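Tapirin (Caldicellulosiruptor hydrothermalis, PDB 6N2C) probably binds cellulose through its beta-helical C-terminal domain, helping this thermophilic bacterium adhere to plant biomass, and carries a zinc ion. Local coordinates at residues 354-359 and 375-380; 393-398 and 440-445; 219-224 and 244-249. One frame throughout, in Å; residues are numbered along the deposited sequence.

Contact 1 of 3, residues 354-359 and 375-380; sequences VVYANN and VLYCNN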
loop_
_atom_site.group_PDB
_atom_site.type_symbol
_atom_site.label_atom_id
_atom_site.label_comp_id
_atom_site.label_asym_id
_atom_site.label_seq_id
_atom_site.Cartn_x
_atom_site.Cartn_y
_atom_site.Cartn_z
ATOM N N VAL A 354 13.111 3.222 -17.534
ATOM C CA VAL A 354 14.484 3.297 -17.063
ATOM C C VAL A 354 14.528 2.628 -15.694
ATOM O O VAL A 354 13.634 2.827 -14.906
ATOM C CB VAL A 354 14.944 4.812 -16.932
ATOM C CG1 VAL A 354 16.353 4.910 -16.448
ATOM C CG2 VAL A 354 14.806 5.496 -18.271
ATOM N N VAL A 355 15.616 1.934 -15.413
ATOM C CA VAL A 355 15.854 1.311 -14.137
ATOM C C VAL A 355 17.133 1.844 -13.553
ATOM O O VAL A 355 18.179 1.876 -14.266
ATOM C CB VAL A 355 15.967 -0.220 -14.316
ATOM C CG1 VAL A 355 16.501 -0.886 -13.012
ATOM C CG2 VAL A 355 14.655 -0.762 -14.756
ATOM N N TYR A 356 17.069 2.410 -12.337
ATOM C CA TYR A 356 18.233 2.781 -11.547
ATOM C C TYR A 356 18.446 1.883 -10.328
ATOM O O TYR A 356 17.506 1.588 -9.605
ATOM C CB TYR A 356 18.078 4.209 -11.028
ATOM C CG TYR A 356 17.880 5.271 -12.103
ATOM C CD1 TYR A 356 18.995 5.889 -12.738
ATOM C CD2 TYR A 356 16.637 5.693 -12.447
ATOM C CE1 TYR A 356 18.770 6.862 -13.726
ATOM C CE2 TYR A 356 16.436 6.698 -13.359
ATOM C CZ TYR A 356 17.502 7.263 -14.005
ATOM O OH TYR A 356 17.288 8.210 -14.948
ATOM N N ALA A 357 19.660 1.461 -10.130
ATOM C CA ALA A 357 20.046 0.641 -9.028
ATOM C C ALA A 357 21.429 0.919 -8.530
ATOM O O ALA A 357 22.306 1.536 -9.159
ATOM C CB ALA A 357 19.968 -0.844 -9.447
ATOM N N ASN A 358 21.618 0.548 -7.275
ATOM C CA ASN A 358 22.943 0.396 -6.682
ATOM C C ASN A 358 23.489 -0.983 -7.157
ATOM O O ASN A 358 24.144 -1.044 -8.181
ATOM C CB ASN A 358 22.843 0.520 -5.176
ATOM C CG ASN A 358 24.168 0.371 -4.506
ATOM O OD1 ASN A 358 25.172 0.810 -5.043
ATOM N ND2 ASN A 358 24.194 -0.245 -3.342
ATOM N N ASN A 359 23.158 -2.088 -6.477
ATOM C CA ASN A 359 23.508 -3.422 -6.960
ATOM C C ASN A 359 22.410 -3.997 -7.787
ATOM O O ASN A 359 21.233 -3.885 -7.460
ATOM C CB ASN A 359 23.879 -4.336 -5.805
ATOM C CG ASN A 359 25.073 -3.807 -5.048
ATOM O OD1 ASN A 359 26.032 -3.286 -5.649
ATOM N ND2 ASN A 359 24.998 -3.829 -3.746
ATOM N N VAL A 375 16.806 1.292 -20.566
ATOM C CA VAL A 375 18.113 1.550 -20.109
ATOM C C VAL A 375 18.215 1.209 -18.619
ATOM O O VAL A 375 17.370 1.663 -17.840
ATOM C CB VAL A 375 18.489 3.018 -20.351
ATOM C CG1 VAL A 375 19.911 3.276 -19.936
ATOM C CG2 VAL A 375 18.262 3.382 -21.809
ATOM N N LEU A 376 19.237 0.467 -18.224
ATOM C CA LEU A 376 19.498 0.116 -16.845
ATOM C C LEU A 376 20.813 0.748 -16.387
ATOM O O LEU A 376 21.862 0.604 -17.067
ATOM C CB LEU A 376 19.515 -1.392 -16.654
ATOM C CG LEU A 376 18.164 -2.011 -17.076
ATOM C CD1 LEU A 376 18.245 -2.540 -18.484
ATOM C CD2 LEU A 376 17.693 -3.092 -16.144
ATOM N N TYR A 377 20.770 1.443 -15.252
ATOM C CA TYR A 377 21.921 2.042 -14.637
ATOM C C TYR A 377 22.185 1.324 -13.292
ATOM O O TYR A 377 21.271 1.216 -12.479
ATOM C CB TYR A 377 21.673 3.557 -14.327
ATOM C CG TYR A 377 21.408 4.419 -15.473
ATOM C CD1 TYR A 377 20.172 4.553 -16.022
ATOM C CD2 TYR A 377 22.460 5.120 -16.049
ATOM C CE1 TYR A 377 19.926 5.338 -17.117
ATOM C CE2 TYR A 377 22.246 5.928 -17.126
ATOM C CZ TYR A 377 21.005 6.061 -17.655
ATOM O OH TYR A 377 20.815 6.853 -18.763
ATOM N N CYS A 378 23.409 0.862 -13.083
ATOM C CA CYS A 378 23.829 0.291 -11.832
ATOM C C CYS A 378 25.248 0.658 -11.418
ATOM O O CYS A 378 26.114 0.995 -12.265
ATOM C CB CYS A 378 23.583 -1.241 -11.780
ATOM S SG CYS A 378 24.624 -2.112 -12.975
ATOM N N ASN A 379 25.511 0.535 -10.111
ATOM C CA ASN A 379 26.869 0.602 -9.626
ATOM C C ASN A 379 27.586 -0.744 -9.816
ATOM O O ASN A 379 28.622 -0.818 -10.494
ATOM C CB ASN A 379 26.911 1.059 -8.180
ATOM C CG ASN A 379 28.345 0.911 -7.581
ATOM O OD1 ASN A 379 29.343 1.145 -8.276
ATOM N ND2 ASN A 379 28.428 0.612 -6.293
ATOM N N ASN A 380 26.999 -1.839 -9.311
ATOM C CA ASN A 380 27.567 -3.134 -9.538
ATOM C C ASN A 380 26.549 -4.002 -10.233
ATOM O O ASN A 380 25.360 -3.974 -9.882
ATOM C CB ASN A 380 28.032 -3.768 -8.241
ATOM C CG ASN A 380 29.198 -3.034 -7.612
ATOM O OD1 ASN A 380 30.176 -2.651 -8.272
ATOM N ND2 ASN A 380 29.122 -2.874 -6.278
#
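Tyr356 and Tyr377 share a first torsion, -58° and -62°, that sets each CG opposite the carbonyl carbon and lays the two rings side by side. They belong to successive rungs of a parallel beta-helix, on neighbouring parallel strands in exact register. The ring planes are nearly parallel, 15° apart, but offset enough that little of one ring lies over the other. The closest touch is Tyr356 CE1 to Tyr377 CD1 at 3.5 Å. Val354 adds its CG1 at the edge of the Tyr377 ring, 3.7 Å from CE1. Phe442, from a later loop, also meets the Tyr377 ring.

The backbone joins the strands in the parallel pattern. Val355 bonds to two residues of the neighbouring strand: its N to Val375 O, its O to Tyr377 N at 2.8 Å. Ala357 N then binds Tyr377 O. Val355 and Leu376 point together to the other face, into the buried side, with Val355 CB 3.8 Å from Leu376 CD2.

At the turn after the strands, Asn358 O accepts from two donors, Asn379 N at 2.8 Å and Asn380 N at 3.2 Å. The asparagines of the two rungs lie side by side. The amides of Asn358 and Asn379 are linked only weakly. Those of Asn359 and Asn380 are nearly parallel. Asn380 OD1 is taken by Thr399 N, and Asn380 ND2 donates to Asn359 OD1 at 3.2 Å.

Contact 2 of 3, residues 393-398 and 440-445; sequences KIVCSG and VNFQIP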
loop_
_atom_site.group_PDB
_atom_site.type_symbol
_atom_site.label_atom_id
_atom_site.label_comp_id
_atom_site.label_asym_id
_atom_site.label_seq_id
_atom_site.Cartn_x
_atom_site.Cartn_y
_atom_site.Cartn_z
ATOM N N LYS A 393 20.263 -0.744 -23.182
ATOM C CA LYS A 393 21.578 -0.319 -22.702
ATOM C C LYS A 393 21.740 -0.592 -21.230
ATOM O O LYS A 393 20.793 -0.472 -20.458
ATOM C CB LYS A 393 21.813 1.196 -22.960
ATOM C CG LYS A 393 23.163 1.765 -22.549
ATOM C CD LYS A 393 23.271 3.260 -22.837
ATOM C CE LYS A 393 24.695 3.743 -22.719
ATOM N NZ LYS A 393 24.755 5.242 -22.910
ATOM N N ILE A 394 22.952 -0.988 -20.841
ATOM C CA ILE A 394 23.302 -1.080 -19.427
ATOM C C ILE A 394 24.491 -0.158 -19.222
ATOM O O ILE A 394 25.473 -0.175 -19.981
ATOM C CB ILE A 394 23.629 -2.504 -19.010
ATOM C CG1 ILE A 394 22.456 -3.450 -19.308
ATOM C CG2 ILE A 394 24.147 -2.609 -17.581
ATOM C CD1 ILE A 394 22.744 -4.930 -19.071
ATOM N N VAL A 395 24.434 0.584 -18.138
ATOM C CA VAL A 395 25.508 1.434 -17.669
ATOM C C VAL A 395 25.943 0.899 -16.352
ATOM O O VAL A 395 25.136 0.818 -15.443
ATOM C CB VAL A 395 25.001 2.898 -17.536
ATOM C CG1 VAL A 395 26.069 3.787 -16.923
ATOM C CG2 VAL A 395 24.642 3.422 -18.900
ATOM N N CYS A 396 27.214 0.556 -16.166
ATOM C CA CYS A 396 27.666 0.045 -14.912
ATOM C C CYS A 396 28.869 0.943 -14.493
ATOM O O CYS A 396 29.915 0.903 -15.149
ATOM C CB CYS A 396 28.102 -1.429 -14.999
ATOM S SG CYS A 396 28.792 -2.047 -13.471
ATOM N N SER A 397 28.756 1.712 -13.398
ATOM C CA SER A 397 29.861 2.583 -12.944
ATOM C C SER A 397 30.834 1.907 -12.048
ATOM O O SER A 397 31.923 2.456 -11.798
ATOM C CB SER A 397 29.246 3.755 -12.200
ATOM O OG SER A 397 28.482 3.229 -11.094
ATOM N N GLY A 398 30.513 0.697 -11.503
ATOM C CA GLY A 398 31.348 0.024 -10.539
ATOM C C GLY A 398 32.001 -1.186 -11.164
ATOM O O GLY A 398 32.771 -1.041 -12.087
ATOM N N VAL A 440 32.491 6.644 -16.490
ATOM C CA VAL A 440 31.043 6.550 -16.608
ATOM C C VAL A 440 30.442 6.705 -15.189
ATOM O O VAL A 440 31.010 6.255 -14.159
ATOM C CB VAL A 440 30.532 5.246 -17.330
ATOM C CG1 VAL A 440 30.749 4.075 -16.428
ATOM C CG2 VAL A 440 29.091 5.410 -17.676
ATOM N N ASN A 441 29.402 7.550 -15.123
ATOM C CA ASN A 441 28.829 7.890 -13.825
ATOM C C ASN A 441 27.396 8.278 -13.991
ATOM O O ASN A 441 26.996 8.693 -15.043
ATOM C CB ASN A 441 29.605 9.024 -13.108
ATOM C CG ASN A 441 29.415 10.361 -13.825
ATOM O OD1 ASN A 441 28.473 11.118 -13.539
ATOM N ND2 ASN A 441 30.247 10.602 -14.869
ATOM N N PHE A 442 26.603 8.118 -12.926
ATOM C CA PHE A 442 25.227 8.613 -12.947
ATOM C C PHE A 442 24.795 8.905 -11.499
ATOM O O PHE A 442 25.274 8.321 -10.521
ATOM C CB PHE A 442 24.230 7.623 -13.631
ATOM C CG PHE A 442 24.139 6.313 -12.929
ATOM C CD1 PHE A 442 25.144 5.370 -13.107
ATOM C CD2 PHE A 442 23.106 6.052 -12.019
ATOM C CE1 PHE A 442 25.098 4.140 -12.467
ATOM C CE2 PHE A 442 23.071 4.841 -11.361
ATOM C CZ PHE A 442 24.094 3.897 -11.560
ATOM N N GLN A 443 23.849 9.790 -11.392
ATOM C CA GLN A 443 23.358 10.270 -10.098
ATOM C C GLN A 443 21.846 10.045 -10.182
ATOM O O GLN A 443 21.184 10.593 -11.001
ATOM C CB GLN A 443 23.693 11.794 -9.826
ATOM C CG GLN A 443 25.155 12.131 -9.541
ATOM C CD GLN A 443 25.972 12.050 -10.788
ATOM O OE1 GLN A 443 25.663 12.741 -11.724
ATOM N NE2 GLN A 443 26.966 11.148 -10.836
ATOM N N ILE A 444 21.325 9.147 -9.325
ATOM C CA ILE A 444 19.952 8.711 -9.524
ATOM C C ILE A 444 18.995 9.830 -9.094
ATOM O O ILE A 444 19.130 10.278 -7.968
ATOM C CB ILE A 444 19.706 7.491 -8.647
ATOM C CG1 ILE A 444 20.528 6.343 -9.165
ATOM C CG2 ILE A 444 18.197 7.125 -8.700
ATOM C CD1 ILE A 444 20.657 5.174 -8.205
ATOM N N PRO A 445 18.029 10.203 -9.930
ATOM C CA PRO A 445 17.140 11.348 -9.640
ATOM C C PRO A 445 15.887 10.909 -8.820
ATOM O O PRO A 445 14.783 10.848 -9.333
ATOM C CB PRO A 445 16.732 11.789 -10.990
ATOM C CG PRO A 445 16.705 10.523 -11.810
ATOM C CD PRO A 445 17.858 9.738 -11.315
HETATM O O HOH W 1 33.201 4.830 -13.104
#
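Val395 CG1 meets Val440 CG2 at 3.5 Å, the two side chains crossing at a slant. Apolar packing of this kind carries most of the contact. The same Val395 methyl lies 4.2 Å from Phe442 CD1, so it touches both Val440 and Phe442. The first torsion of Val440, 71°, turns its other methyl, CG1, to the backbone, 3.5 Å from Cys396 O, and leaves CG2 for Val395.

Polar groups meet apolar ones next to this. Ser397 OG approaches Phe442 CE1 at 3.8 Å, and Ser397 CB packs on Val440 O. The hydroxyl also has a weak hydrogen bond with Cys378 O on the preceding rung.

No direct hydrogen bond joins the segments. A water lies 3.0 Å from Ser397 O and 2.8 Å from Val440 O and may link them, though it has more acceptors in reach than protons to give. Within the loop, Gln443 NE2 donates to Asn441 OD1 in a nearly straight bond, on the side turned from the strand. Asn441 ND2 bonds to Asn439 O.

Ile444 and Pro445 go on to Tyr356. The loop thus runs back across successive strands, an extended segment packed on the outer face of a parallel beta-helix.

Contact 3 of 3, residues 219-224 and 244-249; sequences NNRPGD and NNKVVV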
loop_
_atom_site.group_PDB
_atom_site.type_symbol
_atom_site.label_atom_id
_atom_site.label_comp_id
_atom_site.label_asym_id
_atom_site.label_seq_id
_atom_site.Cartn_x
_atom_site.Cartn_y
_atom_site.Cartn_z
ATOM N N ASN A 219 -14.194 -15.966 1.359
ATOM C CA ASN A 219 -14.558 -17.281 0.835
ATOM C C ASN A 219 -15.986 -17.279 0.346
ATOM O O ASN A 219 -16.396 -18.223 -0.282
ATOM C CB ASN A 219 -14.351 -18.390 1.939
ATOM C CG ASN A 219 -14.859 -17.970 3.335
ATOM O OD1 ASN A 219 -16.058 -17.699 3.499
ATOM N ND2 ASN A 219 -13.934 -17.879 4.335
ATOM N N ASN A 220 -16.724 -16.214 0.630
ATOM C CA ASN A 220 -18.131 -16.060 0.293
ATOM C C ASN A 220 -18.515 -14.549 0.364
ATOM O O ASN A 220 -19.415 -14.165 1.106
ATOM C CB ASN A 220 -18.993 -16.890 1.266
ATOM C CG ASN A 220 -20.484 -16.875 0.902
ATOM O OD1 ASN A 220 -20.842 -16.692 -0.249
ATOM N ND2 ASN A 220 -21.347 -17.061 1.899
ATOM N N ARG A 221 -17.781 -13.708 -0.378
ATOM C CA ARG A 221 -17.954 -12.251 -0.318
ATOM C C ARG A 221 -18.722 -11.874 -1.613
ATOM O O ARG A 221 -18.200 -12.103 -2.741
ATOM C CB ARG A 221 -16.617 -11.512 -0.210
ATOM C CG ARG A 221 -16.752 -10.042 0.118
ATOM C CD ARG A 221 -15.632 -9.182 -0.448
ATOM N NE ARG A 221 -15.462 -9.231 -1.915
ATOM C CZ ARG A 221 -14.459 -9.808 -2.601
ATOM N NH1 ARG A 221 -14.458 -9.767 -3.924
ATOM N NH2 ARG A 221 -13.458 -10.426 -2.003
ATOM N N PRO A 222 -19.967 -11.360 -1.460
ATOM C CA PRO A 222 -20.773 -11.019 -2.668
ATOM C C PRO A 222 -20.238 -9.779 -3.427
ATOM O O PRO A 222 -20.331 -9.771 -4.645
ATOM C CB PRO A 222 -22.177 -10.775 -2.106
ATOM C CG PRO A 222 -21.937 -10.316 -0.688
ATOM C CD PRO A 222 -20.649 -10.967 -0.207
ATOM N N GLY A 223 -19.665 -8.785 -2.712
ATOM C CA GLY A 223 -19.028 -7.579 -3.316
ATOM C C GLY A 223 -17.969 -7.789 -4.414
ATOM O O GLY A 223 -17.230 -8.795 -4.442
ATOM N N ASP A 224 -17.930 -6.845 -5.351
ATOM C CA ASP A 224 -16.776 -6.563 -6.197
ATOM C C ASP A 224 -15.450 -6.366 -5.356
ATOM O O ASP A 224 -14.374 -6.760 -5.779
ATOM C CB ASP A 224 -17.093 -5.264 -6.992
ATOM C CG ASP A 224 -15.920 -4.745 -7.844
ATOM O OD1 ASP A 224 -14.705 -4.982 -7.556
ATOM O OD2 ASP A 224 -16.239 -4.043 -8.825
ATOM N N ASN A 244 -7.919 -13.727 -1.195
ATOM C CA ASN A 244 -9.013 -13.377 -2.072
ATOM C C ASN A 244 -9.668 -11.993 -1.726
ATOM O O ASN A 244 -10.847 -11.757 -2.052
ATOM C CB ASN A 244 -10.061 -14.468 -2.097
ATOM C CG ASN A 244 -10.962 -14.374 -3.270
ATOM O OD1 ASN A 244 -10.547 -14.155 -4.409
ATOM N ND2 ASN A 244 -12.239 -14.587 -3.003
ATOM N N ASN A 245 -8.857 -11.110 -1.141
ATOM C CA ASN A 245 -9.333 -9.742 -0.759
ATOM C C ASN A 245 -8.997 -8.830 -1.895
ATOM O O ASN A 245 -7.834 -8.887 -2.478
ATOM C CB ASN A 245 -8.612 -9.241 0.442
ATOM C CG ASN A 245 -8.755 -10.141 1.664
ATOM O OD1 ASN A 245 -7.770 -10.399 2.320
ATOM N ND2 ASN A 245 -9.971 -10.546 2.032
ATOM N N LYS A 246 -9.922 -7.906 -2.209
ATOM C CA LYS A 246 -9.732 -6.954 -3.310
ATOM C C LYS A 246 -9.873 -5.519 -2.743
ATOM O O LYS A 246 -10.983 -5.130 -2.342
ATOM C CB LYS A 246 -10.714 -7.190 -4.444
ATOM C CG LYS A 246 -10.994 -8.669 -4.830
ATOM C CD LYS A 246 -9.823 -9.417 -5.378
ATOM C CE LYS A 246 -10.208 -10.868 -5.653
ATOM N NZ LYS A 246 -9.178 -11.499 -6.522
ATOM N N VAL A 247 -8.781 -4.773 -2.749
ATOM C CA VAL A 247 -8.687 -3.449 -2.030
ATOM C C VAL A 247 -8.416 -2.419 -3.099
ATOM O O VAL A 247 -7.513 -2.586 -3.916
ATOM C CB VAL A 247 -7.605 -3.461 -0.990
ATOM C CG1 VAL A 247 -7.384 -2.059 -0.365
ATOM C CG2 VAL A 247 -7.966 -4.427 0.135
ATOM N N VAL A 248 -9.165 -1.290 -3.071
ATOM C CA VAL A 248 -9.017 -0.235 -4.037
ATOM C C VAL A 248 -8.883 1.072 -3.209
ATOM O O VAL A 248 -9.812 1.362 -2.454
ATOM C CB VAL A 248 -10.279 -0.078 -4.953
ATOM C CG1 VAL A 248 -10.004 1.005 -5.986
ATOM C CG2 VAL A 248 -10.531 -1.393 -5.693
ATOM N N VAL A 249 -7.744 1.736 -3.363
ATOM C CA VAL A 249 -7.427 2.984 -2.633
ATOM C C VAL A 249 -7.148 4.037 -3.701
ATOM O O VAL A 249 -6.123 4.014 -4.401
ATOM C CB VAL A 249 -6.253 2.856 -1.655
ATOM C CG1 VAL A 249 -6.164 4.203 -0.897
ATOM C CG2 VAL A 249 -6.507 1.725 -0.687
#
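Arg221 NH2 donates to the backbone oxygen of Asn244, 2.9 Å away. The oxygen lies in the guanidinium plane, and the donor lies in the carbonyl plane of Asn244. The N-H still points partly aside, with an angle of 133° at the hydrogen. Beside this bond the guanidinium meets the side chain of Lys246, which has two conformers. In one of them Arg221 NH1 is 3.7 Å from Lys246 CG, and the two side chains cross at about a right angle. In the same conformer Asp224 O covers the next part of the lysine, 3.9 Å from Lys246 CB.

The arginine is held from its own loop as well. NE and NH1 of Arg221 both reach Gly223 O, at 3.1 Å and 3.0 Å, and come from the same face of that carbonyl. A bend at chi3, 58°, folds the Arg221 side chain back far enough to make this side-on grip. Arg221 NH2 also forms a salt bridge with Asp218.

Further out, Asp218 helps to fix the opposite segment. Its backbone oxygen accepts from Asn244 ND2, and its carboxylate accepts from Asn245 ND2. Lys246, in that one conformer, sends its ammonium away to Asn265 O, on the next turn. In this way a surface loop that leaves the beta-helix between strands 213-214 and 227-229 is fastened to the turn just before strand 246-249, one rung on.

All three guanidinium nitrogens have protein acceptors, so both the position and the rotation of the group are fixed. The Asp218 carboxylate probably balances the charge of Arg221.

In the fold
From the N terminus, contact 3 comes first. It joins the surface excursion 219-224 to the turn and strand of 244-249, about one turn later. Contact 1 follows, on the opposite side of the chain's centre, about 37 Å away between centres. It closes one full turn, from strand 354-356 to strand 374-378. Contact 2 opens only after contact 1 has closed, and brings the chain back from 440-445 to strand 393-396. The three loops are in series; none nests or crosses. Contacts 1 and 2 touch through neighbouring strands 374-378 and 393-396. Together they tie three consecutive rungs and the returning loop, while contact 3 stands apart.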